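Local coordinates for protein putative branched-chain amino acid ABC transporter (Rhodospirillum rubrum ATCC 11170, PDB 3HUT) that probably captures branched-chain or related amino acids outside the cytoplasm and delivers them to an ABC transporter for uptake, at residues A27-F35 against G282-A291; D137-I145 against A156-E164. All blocks are in the same frame, centred on the assembly; numbering follows the deposited sequence.

Contact 1: residues A27-F35 against G282-A291; sequences AARLQLDRF and GYDAVGIMLA
Leu290 lies against Phe35 at the apolar centre: its CB stands over the ring, 3.8 Å from the centroid, a CH-pi contact. Leu290 CD1 reaches Phe35 CB at 3.5 Å. Val286 divides its methyls, CG2 meeting Ala28 CB and CG1 pressing on Gln31 CG at 3.6 Å. Gln31 is a knob among Tyr283, Val286, Gly287 and Leu290, and Tyr283 the reciprocal one among Ala27, Leu30, Gln31 and Arg34. Gly287, without a side chain, leaves room for the Gln31 amide, whose CD lies 3.7 Å from Gly287 CA. With CG anti to the backbone N (chi1 -168°) and the chain bent at chi2, that amide stacks on the Tyr283 ring, planes 22° apart. Gln31 NE2 gives Tyr283 O a nearly straight bond of 3.0 Å from above the carbonyl plane, and this oxygen also accepts from Gly287 N. A water weakly bonded to Gln31 NE2 donates to Asp284 OD1. Outermost, Tyr283 OH sits over the Arg34 guanidinium, 3.0 Å from CZ, without a hydrogen bond. Segments 27-35 and 282-291 cross at -33°, axes 8.2 Å apart. Strands 5-11 and 46-52 back the Val286-Leu290 side; helix 258-271 covers Leu30 and Arg34 and stacks Phe263 on Tyr283.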
loop_
_atom_site.group_PDB
_atom_site.type_symbol
_atom_site.label_atom_id
_atom_site.label_comp_id
_atom_site.label_asym_id
_atom_site.label_seq_id
_atom_site.Cartn_x
_atom_site.Cartn_y
_atom_site.Cartn_z
ATOM N N ALA A 27 0.415 -10.612 11.629
ATOM C CA ALA A 27 0.240 -11.074 10.260
ATOM C C ALA A 27 1.323 -12.080 9.883
ATOM O O ALA A 27 1.038 -13.103 9.254
ATOM C CB ALA A 27 0.273 -9.886 9.306
ATOM N N ALA A 28 2.561 -11.789 10.269
ATOM C CA ALA A 28 3.687 -12.673 9.967
ATOM C C ALA A 28 3.451 -14.077 10.506
ATOM O O ALA A 28 3.644 -15.071 9.801
ATOM C CB ALA A 28 4.973 -12.105 10.560
ATOM N N ARG A 29 3.035 -14.145 11.763
ATOM C CA ARG A 29 2.773 -15.413 12.431
ATOM C C ARG A 29 1.755 -16.261 11.669
ATOM O O ARG A 29 1.955 -17.458 11.473
ATOM C CB ARG A 29 2.279 -15.133 13.856
ATOM C CG ARG A 29 1.555 -16.279 14.551
ATOM C CD ARG A 29 2.486 -17.399 14.979
ATOM N NE ARG A 29 1.813 -18.314 15.902
ATOM C CZ ARG A 29 2.356 -19.422 16.396
ATOM N NH1 ARG A 29 3.591 -19.766 16.058
ATOM N NH2 ARG A 29 1.664 -20.186 17.234
ATOM N N LEU A 30 0.665 -15.637 11.239
ATOM C CA LEU A 30 -0.380 -16.352 10.510
ATOM C C LEU A 30 0.159 -16.954 9.210
ATOM O O LEU A 30 -0.053 -18.130 8.922
ATOM C CB LEU A 30 -1.533 -15.399 10.197
ATOM C CG LEU A 30 -2.876 -16.009 9.792
ATOM C CD1 LEU A 30 -3.397 -16.893 10.911
ATOM C CD2 LEU A 30 -3.872 -14.893 9.512
ATOM N N GLN A 31 0.854 -16.136 8.428
ATOM C CA GLN A 31 1.423 -16.570 7.154
ATOM C C GLN A 31 2.477 -17.669 7.340
ATOM O O GLN A 31 2.440 -18.708 6.670
ATOM C CB GLN A 31 2.049 -15.368 6.446
ATOM C CG GLN A 31 2.441 -15.588 4.988
ATOM C CD GLN A 31 1.241 -15.747 4.065
ATOM O OE1 GLN A 31 0.705 -16.849 3.901
ATOM N NE2 GLN A 31 0.806 -14.640 3.462
ATOM N N LEU A 32 3.422 -17.431 8.244
ATOM C CA LEU A 32 4.486 -18.393 8.497
ATOM C C LEU A 32 3.921 -19.736 8.945
ATOM O O LEU A 32 4.309 -20.787 8.432
ATOM C CB LEU A 32 5.446 -17.859 9.564
ATOM C CG LEU A 32 6.690 -18.714 9.811
ATOM C CD1 LEU A 32 7.560 -18.717 8.558
ATOM C CD2 LEU A 32 7.463 -18.167 10.994
ATOM N N ASP A 33 3.001 -19.706 9.901
ATOM C CA ASP A 33 2.419 -20.945 10.385
ATOM C C ASP A 33 1.759 -21.714 9.247
ATOM O O ASP A 33 1.926 -22.930 9.143
ATOM C CB ASP A 33 1.415 -20.666 11.509
ATOM C CG ASP A 33 2.094 -20.300 12.818
ATOM O OD1 ASP A 33 3.338 -20.408 12.905
ATOM O OD2 ASP A 33 1.383 -19.908 13.764
ATOM N N ARG A 34 1.033 -21.012 8.377
ATOM C CA ARG A 34 0.375 -21.681 7.254
ATOM C C ARG A 34 1.405 -22.290 6.318
ATOM O O ARG A 34 1.270 -23.437 5.893
ATOM C CB ARG A 34 -0.496 -20.706 6.457
ATOM C CG ARG A 34 -1.617 -20.079 7.249
ATOM C CD ARG A 34 -2.649 -19.443 6.332
ATOM N NE ARG A 34 -3.435 -18.428 7.028
ATOM C CZ ARG A 34 -4.478 -17.792 6.501
ATOM N NH1 ARG A 34 -4.878 -18.070 5.267
ATOM N NH2 ARG A 34 -5.105 -16.857 7.203
ATOM N N PHE A 35 2.431 -21.509 5.997
ATOM C CA PHE A 35 3.495 -21.954 5.105
ATOM C C PHE A 35 4.148 -23.233 5.631
ATOM O O PHE A 35 4.251 -24.228 4.913
ATOM C CB PHE A 35 4.551 -20.852 4.963
ATOM C CG PHE A 35 5.620 -21.156 3.949
ATOM C CD1 PHE A 35 5.362 -21.030 2.587
ATOM C CD2 PHE A 35 6.884 -21.569 4.357
ATOM C CE1 PHE A 35 6.352 -21.309 1.643
ATOM C CE2 PHE A 35 7.876 -21.851 3.426
ATOM C CZ PHE A 35 7.611 -21.722 2.066
ATOM N N GLY A 282 1.753 -6.521 5.521
ATOM C CA GLY A 282 2.727 -7.301 6.261
ATOM C C GLY A 282 2.477 -8.769 5.970
ATOM O O GLY A 282 3.409 -9.572 5.868
ATOM N N TYR A 283 1.201 -9.119 5.829
ATOM C CA TYR A 283 0.817 -10.492 5.526
ATOM C C TYR A 283 1.372 -10.873 4.152
ATOM O O TYR A 283 2.011 -11.918 3.997
ATOM C CB TYR A 283 -0.711 -10.622 5.516
ATOM C CG TYR A 283 -1.216 -12.044 5.363
ATOM C CD1 TYR A 283 -0.974 -13.004 6.348
ATOM C CD2 TYR A 283 -1.965 -12.420 4.248
ATOM C CE1 TYR A 283 -1.474 -14.306 6.227
ATOM C CE2 TYR A 283 -2.467 -13.718 4.117
ATOM C CZ TYR A 283 -2.220 -14.655 5.111
ATOM O OH TYR A 283 -2.721 -15.939 4.990
ATOM N N ASP A 284 1.123 -10.026 3.155
ATOM C CA ASP A 284 1.599 -10.295 1.803
ATOM C C ASP A 284 3.120 -10.267 1.700
ATOM O O ASP A 284 3.708 -11.038 0.939
ATOM C CB ASP A 284 1.010 -9.286 0.806
ATOM C CG ASP A 284 -0.405 -9.638 0.383
ATOM O OD1 ASP A 284 -0.921 -10.684 0.834
ATOM O OD2 ASP A 284 -1.002 -8.867 -0.405
ATOM N N ALA A 285 3.759 -9.378 2.455
ATOM C CA ALA A 285 5.212 -9.284 2.409
ATOM C C ALA A 285 5.815 -10.628 2.807
ATOM O O ALA A 285 6.681 -11.166 2.105
ATOM C CB ALA A 285 5.705 -8.173 3.341
ATOM N N VAL A 286 5.352 -11.174 3.927
ATOM C CA VAL A 286 5.848 -12.460 4.395
ATOM C C VAL A 286 5.552 -13.554 3.363
ATOM O O VAL A 286 6.417 -14.374 3.043
ATOM C CB VAL A 286 5.215 -12.840 5.754
ATOM C CG1 VAL A 286 5.608 -14.256 6.136
ATOM C CG2 VAL A 286 5.673 -11.857 6.834
ATOM N N GLY A 287 4.328 -13.561 2.841
ATOM C CA GLY A 287 3.961 -14.554 1.847
ATOM C C GLY A 287 4.791 -14.457 0.578
ATOM O O GLY A 287 5.174 -15.472 -0.003
ATOM N N ILE A 288 5.057 -13.236 0.130
ATOM C CA ILE A 288 5.860 -13.033 -1.070
ATOM C C ILE A 288 7.263 -13.586 -0.837
ATOM O O ILE A 288 7.829 -14.265 -1.701
ATOM C CB ILE A 288 5.948 -11.526 -1.434
ATOM C CG1 ILE A 288 4.584 -11.043 -1.944
ATOM C CG2 ILE A 288 7.036 -11.296 -2.500
ATOM C CD1 ILE A 288 4.493 -9.549 -2.214
HETATM N N MSE A 289 7.815 -13.292 0.337
HETATM C CA MSE A 289 9.150 -13.759 0.699
HETATM C C MSE A 289 9.211 -15.285 0.755
HETATM O O MSE A 289 10.096 -15.903 0.161
HETATM C CB MSE A 289 9.552 -13.175 2.058
HETATM C CG MSE A 289 10.932 -13.589 2.550
HETATM SE SE MSE A 289 12.380 -12.896 1.461
HETATM C CE MSE A 289 12.532 -11.135 2.256
ATOM N N LEU A 290 8.262 -15.892 1.462
ATOM C CA LEU A 290 8.225 -17.341 1.597
ATOM C C LEU A 290 8.068 -18.053 0.257
ATOM O O LEU A 290 8.706 -19.072 0.010
ATOM C CB LEU A 290 7.099 -17.750 2.554
ATOM C CG LEU A 290 7.320 -17.347 4.018
ATOM C CD1 LEU A 290 6.074 -17.648 4.849
ATOM C CD2 LEU A 290 8.527 -18.099 4.567
ATOM N N ALA A 291 7.220 -17.523 -0.614
ATOM C CA ALA A 291 7.032 -18.139 -1.921
ATOM C C ALA A 291 8.365 -18.106 -2.673
ATOM O O ALA A 291 8.735 -19.072 -3.335
ATOM C CB ALA A 291 5.959 -17.396 -2.712
HETATM O O HOH W 1 -0.465 -13.333 1.068
#

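Contact 2: residues D137-I145 against A156-E164; sequences DGFTSVAVI and AQAFRKAFE
The contact joins the first strand and the helix of a beta-alpha-beta unit (strand 141-147, helix 150-165, strand 169-176), together with the loop leading into that strand; segments 141-145 and 156-164 run nearly antiparallel (166°, axes 9.9 Å apart). Val142 and Val144 point toward the helix; Val142 meets both Phe159 and Phe163, Val144 Phe159 alone of the two. Val142 CG1 is placed between the backbone N and the carbonyl carbon (chi1 66°), and from there lies over a face of Phe163, 3.5 Å from CE2, and at the edge of Phe159, 4.0 Å from CE2. Two residues on, Val144 CG2 packs on Phe159 CE2 at 3.6 Å and on the aliphatic CG of Arg160, while Val144 CG1 faces Ala156 CB. Phe163 also meets the backbone entering the strand, with CZ 3.9 Å from Phe139 O and the ring edge toward Ser141 N. Losing the ring of Phe163 to an alanine is likely to open a gap beside Val142 CG1 and leave the Phe139-Ser141 backbone without its aromatic cover. Helix 126-136 closes the same core, Met134 reaching Val142 and Phe159, and Ile135 reaching Phe163; Tyr199 stacks on Phe159. The chi3 bend of Arg160 folds its guanidinium back over Ala156 O, where NH2 donates to Gln157 OE1 at 2.8 Å and the edge still borders Val144 CG1. Between these two segments the attachment is thus van der Waals and CH-pi, which suggests that methyl and ring shape matter more here than polar pairing.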
loop_
_atom_site.group_PDB
_atom_site.type_symbol
_atom_site.label_atom_id
_atom_site.label_comp_id
_atom_site.label_asym_id
_atom_site.label_seq_id
_atom_site.Cartn_x
_atom_site.Cartn_y
_atom_site.Cartn_z
ATOM N N ASP A 137 -14.612 5.231 -18.044
ATOM C CA ASP A 137 -16.010 5.485 -17.707
ATOM C C ASP A 137 -16.617 6.594 -18.557
ATOM O O ASP A 137 -17.749 7.020 -18.313
ATOM C CB ASP A 137 -16.157 5.815 -16.217
ATOM C CG ASP A 137 -16.089 4.577 -15.344
ATOM O OD1 ASP A 137 -15.976 3.470 -15.909
ATOM O OD2 ASP A 137 -16.151 4.702 -14.099
ATOM N N GLY A 138 -15.854 7.078 -19.536
ATOM C CA GLY A 138 -16.366 8.095 -20.439
ATOM C C GLY A 138 -16.085 9.563 -20.182
ATOM O O GLY A 138 -16.546 10.414 -20.940
ATOM N N PHE A 139 -15.330 9.871 -19.135
ATOM C CA PHE A 139 -15.029 11.260 -18.815
ATOM C C PHE A 139 -13.904 11.832 -19.660
ATOM O O PHE A 139 -12.926 11.142 -19.964
ATOM C CB PHE A 139 -14.688 11.381 -17.330
ATOM C CG PHE A 139 -15.836 11.034 -16.430
ATOM C CD1 PHE A 139 -16.931 11.888 -16.326
ATOM C CD2 PHE A 139 -15.853 9.829 -15.735
ATOM C CE1 PHE A 139 -18.031 11.545 -15.541
ATOM C CE2 PHE A 139 -16.948 9.473 -14.947
ATOM C CZ PHE A 139 -18.040 10.333 -14.850
ATOM N N THR A 140 -14.056 13.097 -20.041
ATOM C CA THR A 140 -13.056 13.783 -20.849
ATOM C C THR A 140 -12.633 15.107 -20.227
ATOM O O THR A 140 -11.677 15.729 -20.683
ATOM C CB THR A 140 -13.574 14.040 -22.274
ATOM O OG1 THR A 140 -14.840 14.705 -22.211
ATOM C CG2 THR A 140 -13.732 12.732 -23.018
ATOM N N SER A 141 -13.351 15.543 -19.193
ATOM C CA SER A 141 -13.009 16.785 -18.499
ATOM C C SER A 141 -13.263 16.568 -17.014
ATOM O O SER A 141 -14.339 16.120 -16.617
ATOM C CB SER A 141 -13.859 17.957 -18.992
ATOM O OG SER A 141 -15.159 17.903 -18.437
ATOM N N VAL A 142 -12.275 16.889 -16.189
ATOM C CA VAL A 142 -12.421 16.687 -14.758
ATOM C C VAL A 142 -11.825 17.824 -13.939
ATOM O O VAL A 142 -11.033 18.633 -14.434
ATOM C CB VAL A 142 -11.734 15.362 -14.337
ATOM C CG1 VAL A 142 -10.227 15.483 -14.536
ATOM C CG2 VAL A 142 -12.070 15.014 -12.888
ATOM N N ALA A 143 -12.226 17.877 -12.677
ATOM C CA ALA A 143 -11.718 18.865 -11.745
ATOM C C ALA A 143 -10.850 18.054 -10.793
ATOM O O ALA A 143 -11.264 16.988 -10.330
ATOM C CB ALA A 143 -12.869 19.522 -10.982
ATOM N N VAL A 144 -9.641 18.528 -10.524
ATOM C CA VAL A 144 -8.765 17.816 -9.610
ATOM C C VAL A 144 -8.546 18.663 -8.366
ATOM O O VAL A 144 -8.130 19.818 -8.456
ATOM C CB VAL A 144 -7.392 17.520 -10.235
ATOM C CG1 VAL A 144 -6.499 16.829 -9.202
ATOM C CG2 VAL A 144 -7.554 16.645 -11.481
ATOM N N ILE A 145 -8.849 18.091 -7.210
ATOM C CA ILE A 145 -8.657 18.782 -5.946
ATOM C C ILE A 145 -7.708 17.905 -5.146
ATOM O O ILE A 145 -8.011 16.741 -4.885
ATOM C CB ILE A 145 -9.978 18.928 -5.171
ATOM C CG1 ILE A 145 -11.030 19.594 -6.055
ATOM C CG2 ILE A 145 -9.751 19.761 -3.915
ATOM C CD1 ILE A 145 -12.360 19.779 -5.365
ATOM N N ALA A 156 -1.571 13.393 -7.557
ATOM C CA ALA A 156 -2.361 14.319 -8.364
ATOM C C ALA A 156 -1.654 14.622 -9.683
ATOM O O ALA A 156 -2.286 14.694 -10.733
ATOM C CB ALA A 156 -2.608 15.622 -7.589
ATOM N N GLN A 157 -0.338 14.804 -9.621
ATOM C CA GLN A 157 0.454 15.093 -10.811
ATOM C C GLN A 157 0.429 13.887 -11.752
ATOM O O GLN A 157 0.258 14.039 -12.958
ATOM C CB GLN A 157 1.892 15.433 -10.401
ATOM C CG GLN A 157 2.879 15.646 -11.542
ATOM C CD GLN A 157 2.444 16.724 -12.518
ATOM O OE1 GLN A 157 1.847 17.730 -12.131
ATOM N NE2 GLN A 157 2.754 16.522 -13.793
ATOM N N ALA A 158 0.582 12.688 -11.195
ATOM C CA ALA A 158 0.565 11.469 -11.999
ATOM C C ALA A 158 -0.818 11.268 -12.621
ATOM O O ALA A 158 -0.938 10.814 -13.767
ATOM C CB ALA A 158 0.942 10.271 -11.140
ATOM N N PHE A 159 -1.862 11.614 -11.865
ATOM C CA PHE A 159 -3.228 11.489 -12.363
ATOM C C PHE A 159 -3.447 12.451 -13.526
ATOM O O PHE A 159 -3.917 12.052 -14.588
ATOM C CB PHE A 159 -4.253 11.812 -11.271
ATOM C CG PHE A 159 -5.670 11.925 -11.786
ATOM C CD1 PHE A 159 -6.471 10.794 -11.919
ATOM C CD2 PHE A 159 -6.181 13.160 -12.192
ATOM C CE1 PHE A 159 -7.755 10.883 -12.450
ATOM C CE2 PHE A 159 -7.468 13.263 -12.728
ATOM C CZ PHE A 159 -8.256 12.121 -12.859
ATOM N N ARG A 160 -3.120 13.723 -13.318
ATOM C CA ARG A 160 -3.304 14.717 -14.371
ATOM C C ARG A 160 -2.552 14.325 -15.643
ATOM O O ARG A 160 -3.111 14.361 -16.742
ATOM C CB ARG A 160 -2.852 16.102 -13.891
ATOM C CG ARG A 160 -3.732 16.705 -12.789
ATOM C CD ARG A 160 -3.385 18.172 -12.547
ATOM N NE ARG A 160 -2.003 18.315 -12.108
ATOM C CZ ARG A 160 -1.625 18.407 -10.839
ATOM N NH1 ARG A 160 -2.533 18.386 -9.870
ATOM N NH2 ARG A 160 -0.335 18.492 -10.541
ATOM N N LYS A 161 -1.293 13.930 -15.493
ATOM C CA LYS A 161 -0.488 13.539 -16.644
ATOM C C LYS A 161 -1.119 12.369 -17.398
ATOM O O LYS A 161 -1.199 12.385 -18.625
ATOM C CB LYS A 161 0.926 13.163 -16.193
ATOM C CG LYS A 161 1.899 12.953 -17.338
ATOM C CD LYS A 161 3.302 12.659 -16.830
ATOM C CE LYS A 161 4.279 12.502 -17.985
ATOM N NZ LYS A 161 5.666 12.239 -17.512
ATOM N N ALA A 162 -1.571 11.359 -16.661
ATOM C CA ALA A 162 -2.188 10.183 -17.274
ATOM C C ALA A 162 -3.500 10.520 -17.974
ATOM O O ALA A 162 -3.800 9.992 -19.049
ATOM C CB ALA A 162 -2.429 9.110 -16.218
ATOM N N PHE A 163 -4.286 11.396 -17.358
ATOM C CA PHE A 163 -5.572 11.787 -17.922
ATOM C C PHE A 163 -5.375 12.532 -19.246
ATOM O O PHE A 163 -6.020 12.219 -20.247
ATOM C CB PHE A 163 -6.322 12.669 -16.918
ATOM C CG PHE A 163 -7.792 12.805 -17.196
ATOM C CD1 PHE A 163 -8.644 11.708 -17.078
ATOM C CD2 PHE A 163 -8.334 14.041 -17.536
ATOM C CE1 PHE A 163 -10.017 11.843 -17.296
ATOM C CE2 PHE A 163 -9.706 14.185 -17.756
ATOM C CZ PHE A 163 -10.547 13.082 -17.634
ATOM N N GLU A 164 -4.479 13.513 -19.248
ATOM C CA GLU A 164 -4.206 14.297 -20.449
ATOM C C GLU A 164 -3.561 13.436 -21.539
ATOM O O GLU A 164 -3.755 13.678 -22.729
ATOM C CB GLU A 164 -3.306 15.493 -20.097
ATOM C CG GLU A 164 -3.902 16.407 -19.024
ATOM C CD GLU A 164 -2.986 17.559 -18.630
ATOM O OE1 GLU A 164 -1.751 17.396 -18.706
ATOM O OE2 GLU A 164 -3.504 18.623 -18.224
#

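Overall arrangement
Contacts 1 and 2 lie on opposite sides of the chain's centre, their own centres 37 Å apart and their nearest atoms about 22 Å apart, so they do not touch. Contact 1 brings together segments with 246 residues between them, beside the five-stranded parallel sheet; contact 2 is local, ten residues separating its segments, and belongs to the other, mixed sheet. In sequence, 137-145 and 156-164 fall inside the loop that contact 1 closes. This fits the two-lobed architecture of periplasmic binding proteins, in which the chain passes between lobes and ligand is usually held in the cleft between them. Each contact lies within one lobe.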